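Local coordinates for putative flavoprotein (Bacteroides eggerthii, PDB 4ICI) that binds flavin mononucleotide in a flavodoxin-like fold and probably serves in electron transfer, at residues L17-S22 against Y43-A48; R29-L34 against V121-S126; V91-P96 against R104-F109. All blocks are in the same frame, centred on the assembly; numbering follows the deposited sequence.

Contact 1 (L17-S22 against Y43-A48); sequences LVAYFS and YPIAPA. With FMN (flavin mononucleotide), chain B; EDO (1,2-ethanediol), chain E; EDO (1,2-ethanediol), chain G.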
loop_
_atom_site.group_PDB
_atom_site.type_symbol
_atom_site.label_atom_id
_atom_site.label_comp_id
_atom_site.label_asym_id
_atom_site.label_seq_id
_atom_site.Cartn_x
_atom_site.Cartn_y
_atom_site.Cartn_z
ATOM N N LEU A 17 -3.819 -2.271 11.347
ATOM C CA LEU A 17 -2.527 -2.485 10.729
ATOM C C LEU A 17 -2.313 -1.516 9.592
ATOM O O LEU A 17 -3.236 -1.267 8.794
ATOM C CB LEU A 17 -2.448 -3.899 10.167
ATOM C CG LEU A 17 -1.118 -4.340 9.559
ATOM C CD1 LEU A 17 -0.007 -4.362 10.630
ATOM C CD2 LEU A 17 -1.274 -5.680 8.854
ATOM N N VAL A 18 -1.104 -0.954 9.557
ATOM C CA VAL A 18 -0.628 -0.131 8.452
ATOM C C VAL A 18 0.453 -0.945 7.741
ATOM O O VAL A 18 1.595 -0.998 8.201
ATOM C CB VAL A 18 -0.152 1.272 8.918
ATOM C CG1 VAL A 18 0.338 2.110 7.752
ATOM C CG2 VAL A 18 -1.231 2.002 9.745
ATOM N N ALA A 19 0.062 -1.595 6.658
ATOM C CA ALA A 19 0.991 -2.344 5.813
ATOM C C ALA A 19 1.465 -1.422 4.704
ATOM O O ALA A 19 0.678 -0.637 4.171
ATOM C CB ALA A 19 0.296 -3.611 5.234
ATOM N N TYR A 20 2.745 -1.509 4.346
ATOM C CA TYR A 20 3.246 -0.639 3.307
ATOM C C TYR A 20 4.466 -1.191 2.625
ATOM O O TYR A 20 5.283 -1.875 3.266
ATOM C CB TYR A 20 3.540 0.781 3.855
ATOM C CG TYR A 20 4.714 0.791 4.790
ATOM C CD1 TYR A 20 4.584 0.433 6.135
ATOM C CD2 TYR A 20 5.980 1.055 4.309
ATOM C CE1 TYR A 20 5.688 0.412 6.979
ATOM C CE2 TYR A 20 7.067 1.021 5.131
ATOM C CZ TYR A 20 6.920 0.699 6.470
ATOM O OH TYR A 20 8.032 0.668 7.302
ATOM N N PHE A 21 4.581 -0.854 1.349
ATOM C CA PHE A 21 5.806 -1.042 0.588
ATOM C C PHE A 21 6.419 0.336 0.334
ATOM O O PHE A 21 5.725 1.301 -0.007
ATOM C CB PHE A 21 5.474 -1.724 -0.746
ATOM C CG PHE A 21 6.617 -1.747 -1.739
ATOM C CD1 PHE A 21 7.806 -2.376 -1.440
ATOM C CD2 PHE A 21 6.481 -1.147 -2.961
ATOM C CE1 PHE A 21 8.838 -2.372 -2.336
ATOM C CE2 PHE A 21 7.510 -1.152 -3.863
ATOM C CZ PHE A 21 8.704 -1.769 -3.540
ATOM N N SER A 22 7.734 0.419 0.516
ATOM C CA SER A 22 8.471 1.631 0.236
ATOM C C SER A 22 9.822 1.248 -0.337
ATOM O O SER A 22 10.572 0.487 0.288
ATOM C CB SER A 22 8.649 2.437 1.504
ATOM O OG SER A 22 9.289 3.685 1.248
ATOM N N TYR A 43 3.531 -2.750 9.394
ATOM C CA TYR A 43 4.093 -3.931 8.774
ATOM C C TYR A 43 4.763 -3.501 7.458
ATOM O O TYR A 43 4.092 -3.255 6.449
ATOM C CB TYR A 43 3.017 -4.984 8.519
ATOM C CG TYR A 43 3.439 -6.126 7.593
ATOM C CD1 TYR A 43 4.481 -6.980 7.921
ATOM C CD2 TYR A 43 2.766 -6.353 6.417
ATOM C CE1 TYR A 43 4.860 -8.019 7.061
ATOM C CE2 TYR A 43 3.141 -7.388 5.564
ATOM C CZ TYR A 43 4.177 -8.198 5.892
ATOM O OH TYR A 43 4.515 -9.237 5.020
ATOM N N PRO A 44 6.107 -3.389 7.467
ATOM C CA PRO A 44 6.807 -3.166 6.231
ATOM C C PRO A 44 6.737 -4.432 5.353
ATOM O O PRO A 44 7.099 -5.542 5.781
ATOM C CB PRO A 44 8.237 -2.866 6.672
ATOM C CG PRO A 44 8.146 -2.526 8.168
ATOM C CD PRO A 44 7.012 -3.395 8.634
ATOM N N ILE A 45 6.264 -4.249 4.128
ATOM C CA ILE A 45 6.208 -5.319 3.131
ATOM C C ILE A 45 7.591 -5.351 2.487
ATOM O O ILE A 45 7.890 -4.501 1.639
ATOM C CB ILE A 45 5.118 -5.035 2.067
ATOM C CG1 ILE A 45 3.703 -4.931 2.715
ATOM C CG2 ILE A 45 5.162 -6.098 0.980
ATOM C CD1 ILE A 45 2.604 -4.341 1.793
ATOM N N ALA A 46 8.435 -6.288 2.937
ATOM C CA ALA A 46 9.827 -6.317 2.538
ATOM C C ALA A 46 10.023 -7.275 1.375
ATOM O O ALA A 46 9.704 -8.462 1.474
ATOM C CB ALA A 46 10.737 -6.746 3.700
ATOM N N PRO A 47 10.528 -6.775 0.258
ATOM C CA PRO A 47 10.847 -7.686 -0.826
ATOM C C PRO A 47 11.951 -8.683 -0.473
ATOM O O PRO A 47 12.945 -8.329 0.152
ATOM C CB PRO A 47 11.310 -6.791 -1.946
ATOM C CG PRO A 47 11.521 -5.492 -1.379
ATOM C CD PRO A 47 10.898 -5.397 -0.031
ATOM N N ALA A 48 11.787 -9.920 -0.907
ATOM C CA ALA A 48 12.815 -10.919 -0.743
ATOM C C ALA A 48 14.116 -10.518 -1.460
ATOM O O ALA A 48 15.207 -10.825 -0.974
ATOM C CB ALA A 48 12.315 -12.261 -1.217
HETATM N N1 FMN B . 5.055 9.218 -9.581
HETATM C C2 FMN B . 3.880 9.658 -10.137
HETATM O O2 FMN B . 3.401 10.723 -9.755
HETATM N N3 FMN B . 3.261 8.902 -11.124
HETATM C C4 FMN B . 3.799 7.726 -11.617
HETATM O O4 FMN B . 3.126 7.106 -12.462
HETATM C C4A FMN B . 5.021 7.295 -11.075
HETATM N N5 FMN B . 5.638 6.119 -11.553
HETATM C C5A FMN B . 6.835 5.716 -10.947
HETATM C C6 FMN B . 7.450 4.532 -11.377
HETATM C C7 FMN B . 8.616 4.098 -10.797
HETATM C C7M FMN B . 9.236 2.804 -11.233
HETATM C C8 FMN B . 9.200 4.815 -9.767
HETATM C C8M FMN B . 10.494 4.342 -9.145
HETATM C C9 FMN B . 8.605 5.996 -9.341
HETATM C C9A FMN B . 7.401 6.456 -9.910
HETATM N N10 FMN B . 6.784 7.639 -9.475
HETATM C C10 FMN B . 5.606 8.049 -10.049
HETATM C "C1'" FMN B . 7.376 8.416 -8.327
HETATM C "C2'" FMN B . 6.991 7.711 -6.995
HETATM O "O2'" FMN B . 5.618 7.429 -6.871
HETATM C "C3'" FMN B . 7.325 8.590 -5.773
HETATM O "O3'" FMN B . 8.687 9.112 -5.885
HETATM C "C4'" FMN B . 7.081 7.882 -4.406
HETATM O "O4'" FMN B . 7.006 8.895 -3.432
HETATM C "C5'" FMN B . 8.302 6.950 -4.055
HETATM O "O5'" FMN B . 7.972 6.361 -2.824
HETATM P P FMN B . 9.007 5.480 -1.978
HETATM O O1P FMN B . 10.134 6.455 -1.598
HETATM O O2P FMN B . 8.294 4.868 -0.870
HETATM O O3P FMN B . 9.563 4.345 -2.844
HETATM C C1 EDO E . 10.295 -2.650 3.718
HETATM O O1 EDO E . 11.335 -2.957 2.775
HETATM C C2 EDO E . 9.157 -1.779 3.155
HETATM O O2 EDO E . 8.897 -1.987 1.790
HETATM C C1 EDO G . 10.438 0.938 5.569
HETATM O O1 EDO G . 10.425 0.307 6.849
HETATM C C2 EDO G . 11.717 1.631 5.061
HETATM O O2 EDO G . 12.127 2.892 5.681
#

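Contact 2 (R29-L34 against V121-S126); sequences RAAEKL and VPFATS. With FMN (flavin mononucleotide), chain B.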
loop_
_atom_site.group_PDB
_atom_site.type_symbol
_atom_site.label_atom_id
_atom_site.label_comp_id
_atom_site.label_asym_id
_atom_site.label_seq_id
_atom_site.Cartn_x
_atom_site.Cartn_y
_atom_site.Cartn_z
ATOM N N ARG A 29 7.661 6.955 5.408
ATOM C CA ARG A 29 7.438 8.118 6.256
ATOM C C ARG A 29 5.955 8.441 6.364
ATOM O O ARG A 29 5.465 8.757 7.466
ATOM C CB ARG A 29 8.246 9.310 5.741
ATOM C CG ARG A 29 9.758 9.148 5.977
ATOM C CD ARG A 29 10.607 10.412 5.695
ATOM N NE ARG A 29 10.374 11.037 4.384
ATOM C CZ ARG A 29 10.973 10.706 3.235
ATOM N NH1 ARG A 29 11.864 9.712 3.169
ATOM N NH2 ARG A 29 10.662 11.381 2.121
ATOM N N ALA A 30 5.224 8.329 5.249
ATOM C CA ALA A 30 3.774 8.506 5.272
ATOM C C ALA A 30 3.118 7.462 6.186
ATOM O O ALA A 30 2.243 7.771 7.002
ATOM C CB ALA A 30 3.200 8.424 3.852
ATOM N N ALA A 31 3.541 6.218 6.040
ATOM C CA ALA A 31 3.022 5.138 6.859
ATOM C C ALA A 31 3.238 5.382 8.359
ATOM O O ALA A 31 2.389 5.082 9.196
ATOM C CB ALA A 31 3.649 3.803 6.424
ATOM N N GLU A 32 4.432 5.860 8.689
ATOM C CA GLU A 32 4.773 6.141 10.093
ATOM C C GLU A 32 3.869 7.210 10.689
ATOM O O GLU A 32 3.397 7.057 11.831
ATOM C CB GLU A 32 6.230 6.546 10.178
ATOM C CG GLU A 32 6.765 6.697 11.596
ATOM C CD GLU A 32 8.227 7.040 11.651
ATOM O OE1 GLU A 32 8.906 6.854 10.621
ATOM O OE2 GLU A 32 8.724 7.455 12.728
ATOM N N LYS A 33 3.604 8.260 9.911
ATOM C CA LYS A 33 2.685 9.313 10.363
ATOM C C LYS A 33 1.269 8.752 10.548
ATOM O O LYS A 33 0.596 9.039 11.542
ATOM C CB LYS A 33 2.645 10.469 9.371
ATOM C CG LYS A 33 3.914 11.282 9.238
ATOM C CD LYS A 33 3.703 12.510 8.319
ATOM C CE LYS A 33 4.841 13.524 8.453
ATOM N NZ LYS A 33 4.508 14.874 7.851
ATOM N N LEU A 34 0.813 7.952 9.578
ATOM C CA LEU A 34 -0.506 7.330 9.679
ATOM C C LEU A 34 -0.621 6.432 10.910
ATOM O O LEU A 34 -1.568 6.536 11.696
ATOM C CB LEU A 34 -0.806 6.570 8.391
ATOM C CG LEU A 34 -2.126 5.828 8.321
ATOM C CD1 LEU A 34 -3.324 6.737 8.593
ATOM C CD2 LEU A 34 -2.235 5.221 6.901
ATOM N N VAL A 121 -7.945 -0.198 3.123
ATOM C CA VAL A 121 -7.876 1.214 2.731
ATOM C C VAL A 121 -6.493 1.493 2.123
ATOM O O VAL A 121 -5.494 1.327 2.800
ATOM C CB VAL A 121 -8.105 2.158 3.923
ATOM C CG1 VAL A 121 -8.296 3.601 3.391
ATOM C CG2 VAL A 121 -9.266 1.702 4.833
ATOM N N PRO A 122 -6.440 1.873 0.838
ATOM C CA PRO A 122 -5.122 2.173 0.266
ATOM C C PRO A 122 -4.638 3.565 0.661
ATOM O O PRO A 122 -5.430 4.445 0.957
ATOM C CB PRO A 122 -5.378 2.101 -1.248
ATOM C CG PRO A 122 -6.814 2.569 -1.395
ATOM C CD PRO A 122 -7.522 2.115 -0.131
ATOM N N PHE A 123 -3.339 3.759 0.607
ATOM C CA PHE A 123 -2.740 5.079 0.654
ATOM C C PHE A 123 -1.481 5.072 -0.166
ATOM O O PHE A 123 -0.939 4.007 -0.475
ATOM C CB PHE A 123 -2.507 5.553 2.106
ATOM C CG PHE A 123 -1.436 4.801 2.870
ATOM C CD1 PHE A 123 -1.729 3.619 3.515
ATOM C CD2 PHE A 123 -0.165 5.328 3.001
ATOM C CE1 PHE A 123 -0.765 2.937 4.259
ATOM C CE2 PHE A 123 0.788 4.682 3.760
ATOM C CZ PHE A 123 0.478 3.487 4.388
ATOM N N ALA A 124 -0.979 6.252 -0.520
ATOM C CA ALA A 124 0.146 6.299 -1.447
ATOM C C ALA A 124 0.954 7.554 -1.311
ATOM O O ALA A 124 0.496 8.544 -0.727
ATOM C CB ALA A 124 -0.358 6.143 -2.911
ATOM N N THR A 125 2.163 7.487 -1.846
ATOM C CA THR A 125 2.935 8.673 -2.188
ATOM C C THR A 125 3.260 8.638 -3.672
ATOM O O THR A 125 3.190 7.588 -4.310
ATOM C CB THR A 125 4.222 8.831 -1.335
ATOM O OG1 THR A 125 5.188 7.842 -1.667
ATOM C CG2 THR A 125 3.920 8.814 0.173
ATOM N N SER A 126 3.582 9.801 -4.251
ATOM C CA SER A 126 3.808 9.902 -5.697
ATOM C C SER A 126 4.588 11.150 -6.013
ATOM O O SER A 126 4.764 12.041 -5.156
ATOM C CB SER A 126 2.499 9.958 -6.467
ATOM O OG SER A 126 1.898 11.241 -6.351
HETATM N N1 FMN B . 5.055 9.218 -9.581
HETATM C C2 FMN B . 3.880 9.658 -10.137
HETATM O O2 FMN B . 3.401 10.723 -9.755
HETATM N N3 FMN B . 3.261 8.902 -11.124
HETATM C C4 FMN B . 3.799 7.726 -11.617
HETATM O O4 FMN B . 3.126 7.106 -12.462
HETATM C C4A FMN B . 5.021 7.295 -11.075
HETATM N N5 FMN B . 5.638 6.119 -11.553
HETATM C C5A FMN B . 6.835 5.716 -10.947
HETATM C C6 FMN B . 7.450 4.532 -11.377
HETATM C C7 FMN B . 8.616 4.098 -10.797
HETATM C C7M FMN B . 9.236 2.804 -11.233
HETATM C C8 FMN B . 9.200 4.815 -9.767
HETATM C C8M FMN B . 10.494 4.342 -9.145
HETATM C C9 FMN B . 8.605 5.996 -9.341
HETATM C C9A FMN B . 7.401 6.456 -9.910
HETATM N N10 FMN B . 6.784 7.639 -9.475
HETATM C C10 FMN B . 5.606 8.049 -10.049
HETATM C "C1'" FMN B . 7.376 8.416 -8.327
HETATM C "C2'" FMN B . 6.991 7.711 -6.995
HETATM O "O2'" FMN B . 5.618 7.429 -6.871
HETATM C "C3'" FMN B . 7.325 8.590 -5.773
HETATM O "O3'" FMN B . 8.687 9.112 -5.885
HETATM C "C4'" FMN B . 7.081 7.882 -4.406
HETATM O "O4'" FMN B . 7.006 8.895 -3.432
HETATM C "C5'" FMN B . 8.302 6.950 -4.055
HETATM O "O5'" FMN B . 7.972 6.361 -2.824
HETATM P P FMN B . 9.007 5.480 -1.978
HETATM O O1P FMN B . 10.134 6.455 -1.598
HETATM O O2P FMN B . 8.294 4.868 -0.870
HETATM O O3P FMN B . 9.563 4.345 -2.844
#

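Contact 3 (V91-P96 against R104-F109); sequences VFIGYP and RIINTF. With FMN (flavin mononucleotide), chain B.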
loop_
_atom_site.group_PDB
_atom_site.type_symbol
_atom_site.label_atom_id
_atom_site.label_comp_id
_atom_site.label_asym_id
_atom_site.label_seq_id
_atom_site.Cartn_x
_atom_site.Cartn_y
_atom_site.Cartn_z
ATOM N N VAL A 91 -7.020 -2.763 7.728
ATOM C CA VAL A 91 -5.681 -2.859 7.156
ATOM C C VAL A 91 -5.532 -1.748 6.118
ATOM O O VAL A 91 -6.237 -1.702 5.082
ATOM C CB VAL A 91 -5.419 -4.239 6.532
ATOM C CG1 VAL A 91 -4.019 -4.285 5.862
ATOM C CG2 VAL A 91 -5.556 -5.356 7.565
ATOM N N PHE A 92 -4.666 -0.767 6.416
ATOM C CA PHE A 92 -4.249 0.219 5.434
ATOM C C PHE A 92 -3.137 -0.422 4.616
ATOM O O PHE A 92 -2.324 -1.171 5.182
ATOM C CB PHE A 92 -3.734 1.493 6.120
ATOM C CG PHE A 92 -4.789 2.279 6.837
ATOM C CD1 PHE A 92 -5.109 2.026 8.175
ATOM C CD2 PHE A 92 -5.462 3.275 6.165
ATOM C CE1 PHE A 92 -6.078 2.761 8.826
ATOM C CE2 PHE A 92 -6.462 4.010 6.808
ATOM C CZ PHE A 92 -6.745 3.754 8.146
ATOM N N ILE A 93 -3.135 -0.164 3.308
ATOM C CA ILE A 93 -2.135 -0.710 2.406
ATOM C C ILE A 93 -1.509 0.432 1.619
ATOM O O ILE A 93 -2.174 1.070 0.793
ATOM C CB ILE A 93 -2.723 -1.716 1.414
ATOM C CG1 ILE A 93 -3.439 -2.843 2.146
ATOM C CG2 ILE A 93 -1.624 -2.259 0.518
ATOM C CD1 ILE A 93 -4.138 -3.880 1.227
ATOM N N GLY A 94 -0.238 0.742 1.913
ATOM C CA GLY A 94 0.437 1.848 1.313
ATOM C C GLY A 94 1.512 1.478 0.318
ATOM O O GLY A 94 2.166 0.420 0.413
ATOM N N TYR A 95 1.711 2.369 -0.643
ATOM C CA TYR A 95 2.644 2.123 -1.747
ATOM C C TYR A 95 3.031 3.424 -2.430
ATOM O O TYR A 95 2.264 4.376 -2.460
ATOM C CB TYR A 95 2.054 1.125 -2.775
ATOM C CG TYR A 95 0.631 1.441 -3.210
ATOM C CD1 TYR A 95 -0.454 0.954 -2.490
ATOM C CD2 TYR A 95 0.382 2.232 -4.290
ATOM C CE1 TYR A 95 -1.757 1.281 -2.873
ATOM C CE2 TYR A 95 -0.905 2.556 -4.676
ATOM C CZ TYR A 95 -1.969 2.082 -3.970
ATOM O OH TYR A 95 -3.273 2.404 -4.322
ATOM N N PRO A 96 4.182 3.422 -3.105
ATOM C CA PRO A 96 4.467 4.452 -4.088
ATOM C C PRO A 96 3.664 4.180 -5.358
ATOM O O PRO A 96 3.452 3.016 -5.716
ATOM C CB PRO A 96 5.946 4.257 -4.367
ATOM C CG PRO A 96 6.180 2.778 -4.160
ATOM C CD PRO A 96 5.240 2.404 -3.038
ATOM N N ARG A 104 3.540 -4.315 -8.054
ATOM C CA ARG A 104 3.017 -5.674 -8.023
ATOM C C ARG A 104 3.222 -6.406 -6.700
ATOM O O ARG A 104 2.483 -7.336 -6.400
ATOM C CB ARG A 104 3.559 -6.493 -9.181
ATOM C CG ARG A 104 3.404 -5.902 -10.585
ATOM C CD ARG A 104 2.037 -5.507 -10.953
ATOM N NE ARG A 104 1.950 -5.115 -12.361
ATOM C CZ ARG A 104 0.854 -4.600 -12.921
ATOM N NH1 ARG A 104 -0.244 -4.418 -12.184
ATOM N NH2 ARG A 104 0.839 -4.357 -14.225
ATOM N N ILE A 105 4.187 -5.970 -5.893
ATOM C CA ILE A 105 4.333 -6.573 -4.567
ATOM C C ILE A 105 3.103 -6.347 -3.678
ATOM O O ILE A 105 2.841 -7.113 -2.772
ATOM C CB ILE A 105 5.651 -6.106 -3.868
ATOM C CG1 ILE A 105 6.080 -7.080 -2.756
ATOM C CG2 ILE A 105 5.520 -4.649 -3.405
ATOM C CD1 ILE A 105 7.481 -6.828 -2.223
ATOM N N ILE A 106 2.318 -5.313 -3.985
ATOM C CA ILE A 106 1.053 -5.115 -3.286
ATOM C C ILE A 106 0.079 -6.266 -3.602
ATOM O O ILE A 106 -0.617 -6.756 -2.713
ATOM C CB ILE A 106 0.443 -3.733 -3.598
ATOM C CG1 ILE A 106 1.368 -2.618 -3.065
ATOM C CG2 ILE A 106 -0.953 -3.623 -2.986
ATOM C CD1 ILE A 106 1.777 -2.704 -1.549
ATOM N N ASN A 107 0.063 -6.702 -4.853
ATOM C CA ASN A 107 -0.712 -7.884 -5.215
ATOM C C ASN A 107 -0.196 -9.128 -4.465
ATOM O O ASN A 107 -0.974 -9.954 -3.976
ATOM C CB ASN A 107 -0.691 -8.132 -6.725
ATOM C CG ASN A 107 -1.191 -6.943 -7.528
ATOM O OD1 ASN A 107 -0.426 -6.018 -7.843
ATOM N ND2 ASN A 107 -2.484 -6.952 -7.860
ATOM N N THR A 108 1.136 -9.281 -4.369
ATOM C CA THR A 108 1.673 -10.410 -3.597
ATOM C C THR A 108 1.172 -10.365 -2.147
ATOM O O THR A 108 0.734 -11.390 -1.599
ATOM C CB THR A 108 3.203 -10.426 -3.586
ATOM O OG1 THR A 108 3.659 -10.241 -4.930
ATOM C CG2 THR A 108 3.743 -11.713 -2.960
ATOM N N PHE A 109 1.175 -9.175 -1.553
ATOM C CA PHE A 109 0.692 -9.009 -0.202
ATOM C C PHE A 109 -0.784 -9.405 -0.050
ATOM O O PHE A 109 -1.150 -10.221 0.832
ATOM C CB PHE A 109 0.875 -7.560 0.279
ATOM C CG PHE A 109 0.189 -7.298 1.586
ATOM C CD1 PHE A 109 0.685 -7.830 2.764
ATOM C CD2 PHE A 109 -0.975 -6.505 1.639
ATOM C CE1 PHE A 109 0.031 -7.616 3.968
ATOM C CE2 PHE A 109 -1.614 -6.318 2.844
ATOM C CZ PHE A 109 -1.113 -6.869 3.987
HETATM N N1 FMN B . 5.055 9.218 -9.581
HETATM C C2 FMN B . 3.880 9.658 -10.137
HETATM O O2 FMN B . 3.401 10.723 -9.755
HETATM N N3 FMN B . 3.261 8.902 -11.124
HETATM C C4 FMN B . 3.799 7.726 -11.617
HETATM O O4 FMN B . 3.126 7.106 -12.462
HETATM C C4A FMN B . 5.021 7.295 -11.075
HETATM N N5 FMN B . 5.638 6.119 -11.553
HETATM C C5A FMN B . 6.835 5.716 -10.947
HETATM C C6 FMN B . 7.450 4.532 -11.377
HETATM C C7 FMN B . 8.616 4.098 -10.797
HETATM C C7M FMN B . 9.236 2.804 -11.233
HETATM C C8 FMN B . 9.200 4.815 -9.767
HETATM C C8M FMN B . 10.494 4.342 -9.145
HETATM C C9 FMN B . 8.605 5.996 -9.341
HETATM C C9A FMN B . 7.401 6.456 -9.910
HETATM N N10 FMN B . 6.784 7.639 -9.475
HETATM C C10 FMN B . 5.606 8.049 -10.049
HETATM C "C1'" FMN B . 7.376 8.416 -8.327
HETATM C "C2'" FMN B . 6.991 7.711 -6.995
HETATM O "O2'" FMN B . 5.618 7.429 -6.871
HETATM C "C3'" FMN B . 7.325 8.590 -5.773
HETATM O "O3'" FMN B . 8.687 9.112 -5.885
HETATM C "C4'" FMN B . 7.081 7.882 -4.406
HETATM O "O4'" FMN B . 7.006 8.895 -3.432
HETATM C "C5'" FMN B . 8.302 6.950 -4.055
HETATM O "O5'" FMN B . 7.972 6.361 -2.824
HETATM P P FMN B . 9.007 5.480 -1.978
HETATM O O1P FMN B . 10.134 6.455 -1.598
HETATM O O2P FMN B . 8.294 4.868 -0.870
HETATM O O3P FMN B . 9.563 4.345 -2.844
#

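Contact 1 (L17-S22 against Y43-A48)
The carbonyl oxygen of Tyr20 accepts the backbone N-H of Ile45 at 2.7 Å (O to N), in a nearly straight bond of 173° at the hydrogen. The CA of Pro44 adds a weaker C-H contact to the same oxygen. Two further rungs, from Tyr43 N to Val18 O (2.9 Å) and from Tyr20 N to Tyr43 O (3.0 Å), set Ala19 opposite Tyr43 and Tyr20 opposite Pro44, the ladder of a parallel sheet. Its two faces differ. On the one carrying Tyr20 and Pro44, a Tyr20 chi1 of 69° puts CG between the backbone N and the carbonyl carbon, and the ring it carries lies over the proline: Pro44 CA sits 4.1 Å from the ring centroid, 22° off the normal, a CH-pi contact displaced toward the rim. Pro44 CG reaches the Tyr20 OH at 3.3 Å. On the other face the Ala19 methyl meets the edge of the Tyr43 ring in its plane, CB to CD2 3.9 Å, and the Tyr43 hydroxyl is hydrogen-bonded to Ser80 O. Further along, Ile45 O lies at the edge of the Phe21 ring, and a 1,2-ethanediol links Ser22 N to Ile45 O. Ser22 OG gives a 2.6 Å hydrogen bond to phosphate oxygen O2P of FMN, which puts the cofactor at the C-terminal end of strand 16-20. That strand and edge strand 41-44 are joined through helix 26-38, which covers Val18 and Tyr20, while helix 104-112 packs against Ala19, Phe21 and Ile45.

Contact 2 (R29-L34 against V121-S126)
Leu34 and Phe123 make the tight end of this contact, their side chains coming from opposite directions. The CD2 methyl of Leu34 stands over one face of the phenyl ring, 3.9 Å from its centroid and 16° off the normal, a CH-pi contact shifted toward the CD1-CE1 side. A chi1 of 179° carries the Leu34 branch, CG anti to the backbone N, down to the ring. Ala31 approaches the same ring differently: its CB comes to the edge near the ring plane, 3.8 Å from Phe123 CZ, so a face and an edge are both occupied by residues of one helix. Phe123 is buried and contributes the largest share of the surface covered here. This is the helix-on-sheet layer of a flavodoxin-like alpha/beta fold, with the axes of segment 29-34 and strand 121-125 closest at 9.2 Å and their directions 134° apart. Toward the cofactor the packing thins to one pair of methyls, Ala30 CB and Thr125 CG2, 3.8 Å apart. Thr125 divides its two branches: CG2 faces the helix, whereas OG1 hydrogen-bonds the ribityl O4' of FMN at 2.7 Å and is also bonded to Thr27 OG1, so the hydroxyl has two partners. Arg29, Glu32 and Lys33 are exposed and make no contact with segment 121-126; Lys33 NZ is hydrogen-bonded to Thr156 O.

Contact 3 (V91-P96 against R104-F109)
Ile106 meets Tyr95, Ile93 and Gly94 through three of its carbons. Its CG1 comes to 3.8 Å from Tyr95 CB, the two side chains crossing at about a right angle. Its CG2 lies 3.8 Å from Ile93 CG2, the side chains sliding past each other in opposite directions. Its CD1 stands 3.7 Å from the carbonyl oxygen of Gly94. A chi2 of -54° folds CD1 back from the extended course, toward that oxygen. One helical turn on, Phe109 presents the edge of its ring: Ile93 CD1 approaches CE2 at 3.9 Å in the ring plane, and Val91 CG1 meets CZ at 4.3 Å, also near the plane. The side-chain pairs are all apolar, and all six touching residues are buried; the hydroxyl of Tyr95 finds its partner elsewhere, in Ser134 OG. The axes of segments 91-96 and 104-109 run 159° apart in direction and come closest at 9.5 Å, as expected of the return helix in a beta-alpha-beta crossover. Strand 90-96 lies between strands 16-20 and 119-125 of the parallel sheet; helix 104-112 covers one face, with Phe109 also reaching Ala19, and helix 26-38 lies on the other, where Leu34 touches Phe92.

In the fold
From the N terminus, strand 16-20 runs into helix 26-38 and returns as strand 41-44, and contact 1 closes this first beta-alpha-beta unit. Contact 2 begins within that unit, on the helix, and closes a far longer loop at strand 119-125, so contacts 1 and 2 cross along the chain. Contact 3 follows contact 1 in series and falls entirely within the span of contact 2, closing the short loop between strand 90-96 and the helix 104-112 that packs on it. Main-chain bonds probably join the three: Ala19 O to Gly94 N, and Phe123 N to Ile93 O. Together they tie four adjacent strands to a helix on each face, and all three touch FMN.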